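Local coordinates for protein reducing end xylose-releasing exo-oligoxylanase (Paenibacillus barengoltzii G22, PDB 5YXT) that probably hydrolyses xylo-oligosaccharides, releasing xylose one unit at a time from their reducing ends as a member of glycoside hydrolase family 8, at residues G6-G11 against Y373-P378. Residues are numbered along the deposited sequence; the frame is centred on the assembly and turned at random.
Sequences GAYCTG and YRIWMP
The phenol ring of Tyr8 takes Ile375 CD1 at its edge, near the ring plane, while Met377 comes in obliquely with its sulfur and methyl. This is a Met-aromatic contact, with Met377 SD 5.2 Å from the centroid of the Tyr8 ring and 70° off the ring normal. The packing joins the short N-terminal helix 7-10 to the C-terminal tail that follows helix 355-369, in the (alpha/alpha)6 barrel of glycoside hydrolase family 8. Beyond the two segments, the Tyr8 ring also meets that of Phe276, with the planes at about 25°. The Trp376 ring does not touch helix 7-10; on one face Arg374 CB sits 3.8 Å above its plane, offset toward the rim.

A chi1 of 168° swings the Tyr8 ring out from the helix, roughly along the run of the tail, and its base stays near Ile375. Tyrosine suits this partly exposed place: its long flat ring gives Ile375 and Met377 an apolar surface, while its hydroxyl is polar. Tyr8 CB lies 3.6 Å from Ile375 CD1, and the same methyl lies 3.8 Å from Tyr8 CA. A branched aliphatic residue suits this buried place: Ile375 packs against Leu204 and Trp208 of helix 199-208 as well, and its backbone N is held by Tyr13 OH.

Met377 occupies the more exposed end, where a flexible, polarisable side chain can follow the contour of an aromatic ring. Bends at chi2 and chi3 curl it back, and it crosses the tyrosine at about a right angle. On the outer half of the ring, Tyr8 CE1 lies 4.0 Å from both SD and CE of Met377.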
loop_
_atom_site.group_PDB
_atom_site.type_symbol
_atom_site.label_atom_id
_atom_site.label_comp_id
_atom_site.label_asym_id
_atom_site.label_seq_id
_atom_site.Cartn_x
_atom_site.Cartn_y
_atom_site.Cartn_z
ATOM N N GLY C 6 -26.240 0.390 -0.226
ATOM C CA GLY C 6 -26.623 0.441 -1.621
ATOM C C GLY C 6 -27.446 1.683 -1.876
ATOM O O GLY C 6 -28.382 1.992 -1.130
ATOM N N ALA C 7 -27.088 2.410 -2.928
ATOM C CA ALA C 7 -27.834 3.598 -3.324
ATOM C C ALA C 7 -29.289 3.290 -3.647
ATOM O O ALA C 7 -30.143 4.179 -3.542
ATOM C CB ALA C 7 -27.154 4.244 -4.532
ATOM N N TYR C 8 -29.594 2.057 -4.042
ATOM C CA TYR C 8 -30.988 1.698 -4.262
ATOM C C TYR C 8 -31.822 1.931 -3.006
ATOM O O TYR C 8 -32.932 2.469 -3.075
ATOM C CB TYR C 8 -31.102 0.243 -4.692
ATOM C CG TYR C 8 -32.530 -0.207 -4.644
ATOM C CD1 TYR C 8 -33.446 0.266 -5.574
ATOM C CD2 TYR C 8 -32.987 -1.064 -3.634
ATOM C CE1 TYR C 8 -34.766 -0.119 -5.525
ATOM C CE2 TYR C 8 -34.305 -1.454 -3.584
ATOM C CZ TYR C 8 -35.189 -0.974 -4.533
ATOM O OH TYR C 8 -36.507 -1.356 -4.498
ATOM N N CYS C 9 -31.307 1.516 -1.851
ATOM C CA CYS C 9 -32.087 1.598 -0.617
ATOM C C CYS C 9 -32.174 3.017 -0.082
ATOM O O CYS C 9 -33.150 3.362 0.588
ATOM C CB CYS C 9 -31.483 0.698 0.447
ATOM S SG CYS C 9 -31.581 -1.015 0.033
ATOM N N THR C 10 -31.161 3.837 -0.326
ATOM C CA THR C 10 -31.117 5.178 0.244
ATOM C C THR C 10 -31.558 6.262 -0.722
ATOM O O THR C 10 -32.036 7.311 -0.282
ATOM C CB THR C 10 -29.702 5.516 0.710
ATOM O OG1 THR C 10 -28.817 5.503 -0.421
ATOM C CG2 THR C 10 -29.221 4.525 1.766
ATOM N N GLY C 11 -31.398 6.043 -2.022
ATOM C CA GLY C 11 -31.595 7.104 -2.984
ATOM C C GLY C 11 -30.498 8.143 -3.007
ATOM O O GLY C 11 -30.679 9.195 -3.621
ATOM N N TYR C 373 -24.547 8.305 -12.108
ATOM C CA TYR C 373 -25.020 7.070 -12.730
ATOM C C TYR C 373 -25.983 6.461 -11.708
ATOM O O TYR C 373 -25.573 5.718 -10.811
ATOM C CB TYR C 373 -23.835 6.154 -13.063
ATOM C CG TYR C 373 -24.087 5.067 -14.089
ATOM C CD1 TYR C 373 -25.370 4.637 -14.391
ATOM C CD2 TYR C 373 -23.023 4.472 -14.758
ATOM C CE1 TYR C 373 -25.584 3.632 -15.319
ATOM C CE2 TYR C 373 -23.224 3.477 -15.696
ATOM C CZ TYR C 373 -24.504 3.051 -15.966
ATOM O OH TYR C 373 -24.692 2.047 -16.900
ATOM N N ARG C 374 -27.264 6.799 -11.837
ATOM C CA ARG C 374 -28.248 6.590 -10.786
ATOM C C ARG C 374 -29.365 5.645 -11.199
ATOM O O ARG C 374 -29.597 5.388 -12.384
ATOM C CB ARG C 374 -28.880 7.913 -10.365
ATOM C CG ARG C 374 -27.851 8.935 -9.978
ATOM C CD ARG C 374 -28.495 10.125 -9.334
ATOM N NE ARG C 374 -27.494 11.088 -8.915
ATOM C CZ ARG C 374 -27.658 11.922 -7.896
ATOM N NH1 ARG C 374 -28.790 11.897 -7.195
ATOM N NH2 ARG C 374 -26.689 12.771 -7.580
ATOM N N ILE C 375 -30.066 5.151 -10.176
ATOM C CA ILE C 375 -31.285 4.375 -10.341
ATOM C C ILE C 375 -32.442 5.363 -10.353
ATOM O O ILE C 375 -32.710 6.037 -9.354
ATOM C CB ILE C 375 -31.462 3.340 -9.224
ATOM C CG1 ILE C 375 -30.303 2.340 -9.239
ATOM C CG2 ILE C 375 -32.796 2.634 -9.376
ATOM C CD1 ILE C 375 -30.169 1.518 -7.954
ATOM N N TRP C 376 -33.113 5.461 -11.488
ATOM C CA TRP C 376 -34.208 6.403 -11.652
ATOM C C TRP C 376 -35.498 5.683 -11.286
ATOM O O TRP C 376 -35.923 4.761 -11.989
ATOM C CB TRP C 376 -34.210 6.955 -13.072
ATOM C CG TRP C 376 -33.014 7.783 -13.238
ATOM C CD1 TRP C 376 -31.864 7.450 -13.898
ATOM C CD2 TRP C 376 -32.783 9.059 -12.642
ATOM N NE1 TRP C 376 -30.944 8.468 -13.781
ATOM C CE2 TRP C 376 -31.488 9.470 -13.018
ATOM C CE3 TRP C 376 -33.560 9.914 -11.853
ATOM C CZ2 TRP C 376 -30.943 10.696 -12.613
ATOM C CZ3 TRP C 376 -33.022 11.123 -11.454
ATOM C CH2 TRP C 376 -31.726 11.507 -11.841
ATOM N N MET C 377 -36.121 6.112 -10.131
ATOM C CA MET C 377 -37.240 5.393 -9.544
ATOM C C MET C 377 -38.564 5.859 -10.146
ATOM O O MET C 377 -38.677 7.001 -10.606
ATOM C CB MET C 377 -37.264 5.602 -8.030
ATOM C CG MET C 377 -36.047 5.053 -7.313
ATOM S SD MET C 377 -36.015 3.254 -7.381
ATOM C CE MET C 377 -37.377 2.843 -6.268
ATOM N N PRO C 378 -39.575 4.991 -10.142
ATOM C CA PRO C 378 -40.894 5.397 -10.649
ATOM C C PRO C 378 -41.445 6.579 -9.862
ATOM O O PRO C 378 -41.205 6.715 -8.662
ATOM C CB PRO C 378 -41.760 4.144 -10.462
ATOM C CG PRO C 378 -40.813 3.016 -10.261
ATOM C CD PRO C 378 -39.554 3.592 -9.676
#